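Local structure of thioesterase (3QMW) at residues Thr204-Ala209 against Arg233-Asn238; Gly133-His138 against Asp211-Pro216. The protein probably hydrolyses thioester bonds as RedJ, an alpha/beta-hydrolase-fold thioesterase of the prodiginine biosynthetic pathway in Streptomyces coelicolor. All coordinates share one frame; numbering follows the deposited sequence.

Contact 1. Residues Thr204-Ala209 against Arg233-Asn238; sequences TAFSAA and RHLPGN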
loop_
_atom_site.group_PDB
_atom_site.type_symbol
_atom_site.label_atom_id
_atom_site.label_comp_id
_atom_site.label_asym_id
_atom_site.label_seq_id
_atom_site.Cartn_x
_atom_site.Cartn_y
_atom_site.Cartn_z
ATOM N N THR D 204 3.059 0.902 15.903
ATOM C CA THR D 204 1.774 0.757 15.243
ATOM C C THR D 204 1.263 -0.671 15.421
ATOM O O THR D 204 1.982 -1.627 15.144
ATOM C CB THR D 204 1.874 1.074 13.754
ATOM O OG1 THR D 204 2.751 2.191 13.553
ATOM C CG2 THR D 204 0.483 1.374 13.186
ATOM N N ALA D 205 0.022 -0.806 15.886
ATOM C CA ALA D 205 -0.549 -2.107 16.192
ATOM C C ALA D 205 -1.828 -2.355 15.400
ATOM O O ALA D 205 -2.682 -1.480 15.302
ATOM C CB ALA D 205 -0.819 -2.228 17.682
ATOM N N PHE D 206 -1.955 -3.564 14.861
ATOM C CA PHE D 206 -3.090 -3.918 14.039
ATOM C C PHE D 206 -3.971 -4.919 14.738
ATOM O O PHE D 206 -3.513 -5.981 15.147
ATOM C CB PHE D 206 -2.624 -4.503 12.719
ATOM C CG PHE D 206 -1.776 -3.577 11.926
ATOM C CD1 PHE D 206 -2.339 -2.775 10.937
ATOM C CD2 PHE D 206 -0.415 -3.491 12.163
ATOM C CE1 PHE D 206 -1.545 -1.904 10.188
ATOM C CE2 PHE D 206 0.381 -2.617 11.423
ATOM C CZ PHE D 206 -0.186 -1.825 10.437
ATOM N N SER D 207 -5.242 -4.570 14.868
ATOM C CA SER D 207 -6.249 -5.483 15.364
ATOM C C SER D 207 -7.007 -6.015 14.168
ATOM O O SER D 207 -6.839 -5.521 13.056
ATOM C CB SER D 207 -7.187 -4.767 16.332
ATOM O OG SER D 207 -7.562 -3.491 15.833
ATOM N N ALA D 208 -7.818 -7.040 14.410
ATOM C CA ALA D 208 -8.674 -7.639 13.399
ATOM C C ALA D 208 -10.044 -7.881 14.033
ATOM O O ALA D 208 -10.132 -8.261 15.191
ATOM C CB ALA D 208 -8.066 -8.935 12.897
ATOM N N ALA D 209 -11.099 -7.609 13.318
ATOM C CA ALA D 209 -12.422 -7.723 13.869
ATOM C C ALA D 209 -12.853 -9.119 14.261
ATOM O O ALA D 209 -13.569 -9.309 15.216
ATOM C CB ALA D 209 -13.371 -7.140 12.951
ATOM N N ARG D 233 -4.261 0.880 14.012
ATOM C CA ARG D 233 -5.097 0.622 12.849
ATOM C C ARG D 233 -5.959 -0.574 13.182
ATOM O O ARG D 233 -5.566 -1.426 13.971
ATOM C CB ARG D 233 -4.265 0.329 11.607
ATOM C CG ARG D 233 -3.193 1.361 11.306
ATOM C CD ARG D 233 -3.753 2.765 11.237
ATOM N NE ARG D 233 -2.772 3.692 10.676
ATOM C CZ ARG D 233 -2.979 4.994 10.483
ATOM N NH1 ARG D 233 -4.141 5.548 10.808
ATOM N NH2 ARG D 233 -2.015 5.745 9.965
ATOM N N HIS D 234 -7.146 -0.621 12.596
ATOM C CA HIS D 234 -8.084 -1.703 12.847
ATOM C C HIS D 234 -8.534 -2.276 11.513
ATOM O O HIS D 234 -9.179 -1.589 10.722
ATOM C CB HIS D 234 -9.289 -1.206 13.640
ATOM C CG HIS D 234 -10.212 -2.299 14.070
ATOM N ND1 HIS D 234 -9.843 -3.263 14.982
ATOM C CD2 HIS D 234 -11.487 -2.580 13.719
ATOM C CE1 HIS D 234 -10.852 -4.093 15.173
ATOM N NE2 HIS D 234 -11.864 -3.698 14.423
ATOM N N LEU D 235 -8.183 -3.537 11.280
ATOM C CA LEU D 235 -8.439 -4.207 10.024
ATOM C C LEU D 235 -9.593 -5.186 10.173
ATOM O O LEU D 235 -9.974 -5.532 11.285
ATOM C CB LEU D 235 -7.174 -4.939 9.585
ATOM C CG LEU D 235 -6.104 -4.001 9.051
ATOM C CD1 LEU D 235 -4.766 -4.676 9.023
ATOM C CD2 LEU D 235 -6.515 -3.549 7.669
ATOM N N PRO D 236 -10.173 -5.622 9.049
ATOM C CA PRO D 236 -11.205 -6.646 9.104
ATOM C C PRO D 236 -10.602 -8.025 8.889
ATOM O O PRO D 236 -9.567 -8.166 8.229
ATOM C CB PRO D 236 -12.109 -6.273 7.934
ATOM C CG PRO D 236 -11.142 -5.731 6.902
ATOM C CD PRO D 236 -9.983 -5.114 7.676
ATOM N N GLY D 237 -11.248 -9.041 9.440
ATOM C CA GLY D 237 -10.792 -10.418 9.265
ATOM C C GLY D 237 -10.299 -11.038 10.557
ATOM O O GLY D 237 -10.562 -10.522 11.650
ATOM N N ASN D 238 -9.563 -12.138 10.418
ATOM C CA ASN D 238 -9.277 -13.025 11.537
ATOM C C ASN D 238 -7.804 -13.021 11.947
ATOM O O ASN D 238 -6.994 -12.285 11.391
ATOM C CB ASN D 238 -9.792 -14.442 11.216
ATOM C CG ASN D 238 -9.085 -15.093 10.029
ATOM O OD1 ASN D 238 -7.933 -14.785 9.714
ATOM N ND2 ASN D 238 -9.779 -16.023 9.377
#

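Contact 2. Residues Gly133-His138 against Asp211-Pro216; sequences GSRAPH and DPIATP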
loop_
_atom_site.group_PDB
_atom_site.type_symbol
_atom_site.label_atom_id
_atom_site.label_comp_id
_atom_site.label_asym_id
_atom_site.label_seq_id
_atom_site.Cartn_x
_atom_site.Cartn_y
_atom_site.Cartn_z
ATOM N N GLY D 133 -2.145 -8.752 15.089
ATOM C CA GLY D 133 -2.753 -9.909 15.731
ATOM C C GLY D 133 -2.100 -10.342 17.032
ATOM O O GLY D 133 -2.043 -11.532 17.327
ATOM N N SER D 134 -1.611 -9.390 17.817
ATOM C CA SER D 134 -0.951 -9.709 19.089
ATOM C C SER D 134 -1.455 -8.839 20.235
ATOM O O SER D 134 -1.507 -7.615 20.122
ATOM C CB SER D 134 0.566 -9.550 18.952
ATOM O OG SER D 134 1.222 -9.812 20.180
ATOM N N ARG D 135 -1.833 -9.484 21.333
ATOM C CA ARG D 135 -2.147 -8.791 22.592
ATOM C C ARG D 135 -0.895 -8.148 23.186
ATOM O O ARG D 135 0.231 -8.477 22.799
ATOM C CB ARG D 135 -2.715 -9.780 23.608
ATOM C CG ARG D 135 -1.722 -10.900 23.981
ATOM C CD ARG D 135 -2.296 -11.915 24.929
ATOM N NE ARG D 135 -3.571 -12.443 24.467
ATOM C CZ ARG D 135 -4.236 -13.416 25.082
ATOM N NH1 ARG D 135 -3.742 -13.994 26.179
ATOM N NH2 ARG D 135 -5.403 -13.824 24.592
ATOM N N ALA D 136 -1.092 -7.245 24.136
ATOM C CA ALA D 136 0.029 -6.624 24.830
ATOM C C ALA D 136 0.822 -7.674 25.631
ATOM O O ALA D 136 0.227 -8.606 26.177
ATOM C CB ALA D 136 -0.474 -5.533 25.749
ATOM N N PRO D 137 2.161 -7.525 25.704
ATOM C CA PRO D 137 3.066 -8.473 26.375
ATOM C C PRO D 137 2.648 -8.922 27.786
ATOM O O PRO D 137 2.577 -10.130 28.049
ATOM C CB PRO D 137 4.391 -7.716 26.415
ATOM C CG PRO D 137 4.338 -6.837 25.214
ATOM C CD PRO D 137 2.910 -6.467 25.003
ATOM N N HIS D 138 2.331 -7.978 28.669
ATOM C CA HIS D 138 1.869 -8.339 30.016
ATOM C C HIS D 138 0.660 -9.282 30.014
ATOM O O HIS D 138 0.426 -9.975 31.013
ATOM C CB HIS D 138 1.578 -7.098 30.886
ATOM C CG HIS D 138 0.352 -6.327 30.484
ATOM N ND1 HIS D 138 0.414 -5.132 29.798
ATOM C CD2 HIS D 138 -0.965 -6.567 30.701
ATOM C CE1 HIS D 138 -0.812 -4.679 29.594
ATOM N NE2 HIS D 138 -1.668 -5.534 30.130
ATOM N N ASP D 211 -11.061 -11.611 15.238
ATOM C CA ASP D 211 -10.024 -12.237 16.025
ATOM C C ASP D 211 -10.277 -12.197 17.526
ATOM O O ASP D 211 -10.304 -11.154 18.115
ATOM C CB ASP D 211 -8.753 -11.473 15.736
ATOM C CG ASP D 211 -7.584 -12.059 16.372
ATOM O OD1 ASP D 211 -7.702 -13.175 16.848
ATOM O OD2 ASP D 211 -6.537 -11.413 16.390
ATOM N N PRO D 212 -10.415 -13.347 18.153
ATOM C CA PRO D 212 -10.516 -13.430 19.617
ATOM C C PRO D 212 -9.191 -13.215 20.354
ATOM O O PRO D 212 -9.158 -12.545 21.381
ATOM C CB PRO D 212 -11.021 -14.858 19.859
ATOM C CG PRO D 212 -11.629 -15.284 18.568
ATOM C CD PRO D 212 -10.842 -14.598 17.502
ATOM N N ILE D 213 -8.112 -13.772 19.821
ATOM C CA ILE D 213 -6.824 -13.805 20.524
ATOM C C ILE D 213 -6.135 -12.433 20.545
ATOM O O ILE D 213 -5.218 -12.211 21.334
ATOM C CB ILE D 213 -5.871 -14.884 19.915
ATOM C CG1 ILE D 213 -6.600 -16.224 19.750
ATOM C CG2 ILE D 213 -4.623 -15.076 20.781
ATOM C CD1 ILE D 213 -7.447 -16.640 20.958
ATOM N N ALA D 214 -6.576 -11.523 19.677
ATOM C CA ALA D 214 -6.132 -10.134 19.725
ATOM C C ALA D 214 -7.310 -9.186 19.487
ATOM O O ALA D 214 -7.519 -8.706 18.369
ATOM C CB ALA D 214 -5.022 -9.893 18.716
ATOM N N THR D 215 -8.080 -8.940 20.550
ATOM C CA THR D 215 -9.204 -7.993 20.517
ATOM C C THR D 215 -8.694 -6.558 20.639
ATOM O O THR D 215 -7.600 -6.332 21.156
ATOM C CB THR D 215 -10.219 -8.253 21.664
ATOM O OG1 THR D 215 -9.540 -8.243 22.926
ATOM C CG2 THR D 215 -10.918 -9.593 21.484
ATOM N N PRO D 216 -9.482 -5.581 20.162
ATOM C CA PRO D 216 -9.092 -4.171 20.213
ATOM C C PRO D 216 -8.504 -3.733 21.564
ATOM O O PRO D 216 -7.420 -3.141 21.615
ATOM C CB PRO D 216 -10.409 -3.440 19.931
ATOM C CG PRO D 216 -11.170 -4.367 19.067
ATOM C CD PRO D 216 -10.753 -5.768 19.436
HETATM O O HOH W 1 -2.235 -12.601 20.593
#

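Contact 1. Residues Thr204-Ala209 against Arg233-Asn238
Ser207 N donates to Arg233 O, and Leu235 N, two residues further on, donates to Ser207 O, the alternating pattern of parallel strands. These are the last two strands of the alpha/beta hydrolase sheet, 203-208 and 230-235, joined through helix 216-220 as a beta-alpha-beta unit; their local axes run 4.6 Å apart at 28°. The first bond is nearly straight (3.3 Å between Ser207 N and Arg233 O, 165° at the hydrogen), whereas Leu235 N sits above the carbonyl plane of Ser207. Beyond the paired residues, Ala209 N reaches Leu235 O with a more bent bond.

On the Ser207 face, His234 holds CG anti to its backbone N (chi1 -173°), which brings ND1 beside the serine hydroxyl. Ser207 OG meets that imidazole at its edge, near the ring plane, but the 2.4 Å between Ser207 OG and His234 ND1 is too short to take at face value, so the bond's length is doubtful. Helix 216-220 covers this face, with Val219 on Ser207.

The other face carries Phe206, Arg233 and Leu235 beneath helix 246-258. Phe206 CD1 lies 3.6 Å from Leu235 CD1, the two side chains running side by side, and 3.7 Å from Arg233 CB. With the ring of Phe206 cut back to an alanine here, a gap is likely to open against Leu251 and His254 of that helix, and Leu235 CD1 would lose its aromatic neighbour. Near the strand ends, Ala208 CB packs against Gly237 O at 3.2 Å.

Contact 2. Residues Gly133-His138 against Asp211-Pro216
Arg135 meets Ile213 at both ends of its side chain, CB and the guanidinium, in a contact between two loops of the alpha/beta hydrolase fold. Its CB is 4.2 Å from Ile213 O. CG lies between the backbone N and the carbonyl carbon (chi1 62°), and the chain runs extended through CD before bending at chi3 (52°), which turns the guanidinium back alongside the other loop. There Ile213 O faces the NE/NH2 edge, near the plane of the group, 3.5 Å from Arg135 NE and 3.6 Å from NH2, a close approach rather than an assigned hydrogen bond. NH2 also lies 4.1 Å from Ile213 CG2, while NH1 turns to a salt bridge with Asp142 and a hydrogen bond to Leu139 O. The charge is thus matched further along its own loop, by Asp142.

A water provides the polar link across the contact: it accepts from Arg135 N and donates to Ile213 O at 3.1 Å, with a weak third bond to Gly133 O. Beside it, Ala214 CB presses on the Gly133-Ser134 peptide, 3.4 Å from Gly133 C. Asp211 OD1 accepts weak bonds from Ile213 N and Ala214 N, so the chain curls past the carboxylate, and also binds His239 ND1, consistent with a place in a Ser-His-Asp triad.

The 133-138 loop leaves strand 129-132, with Ser134 and Pro137 against helix 106-120. The 211-216 loop follows strand 203-208 and leads into helix 216-220, whose Met218 touches Arg135 and whose Val219 touches Ala214.

Contacts 1 and 2, with centres about 10 Å apart, lie along the sheet and at its C-terminal end. Strand 203-208 belongs to the first, and the loop after it supplies 211-216 to the second. Phe206 O and Gly133 N, 3.1 Å apart, form a probable hydrogen bond that ties the strand to the 133-138 loop. Packing joins them twice more: His234 CE1 lies 3.9 Å from Pro216 CG, and Asn238 C lies 4.2 Å from Asp211 CB. The 233-238 segment leads directly to His239, so the two contacts together probably help set the positions of Asp211 and His239 relative to Ser105, the likely nucleophile.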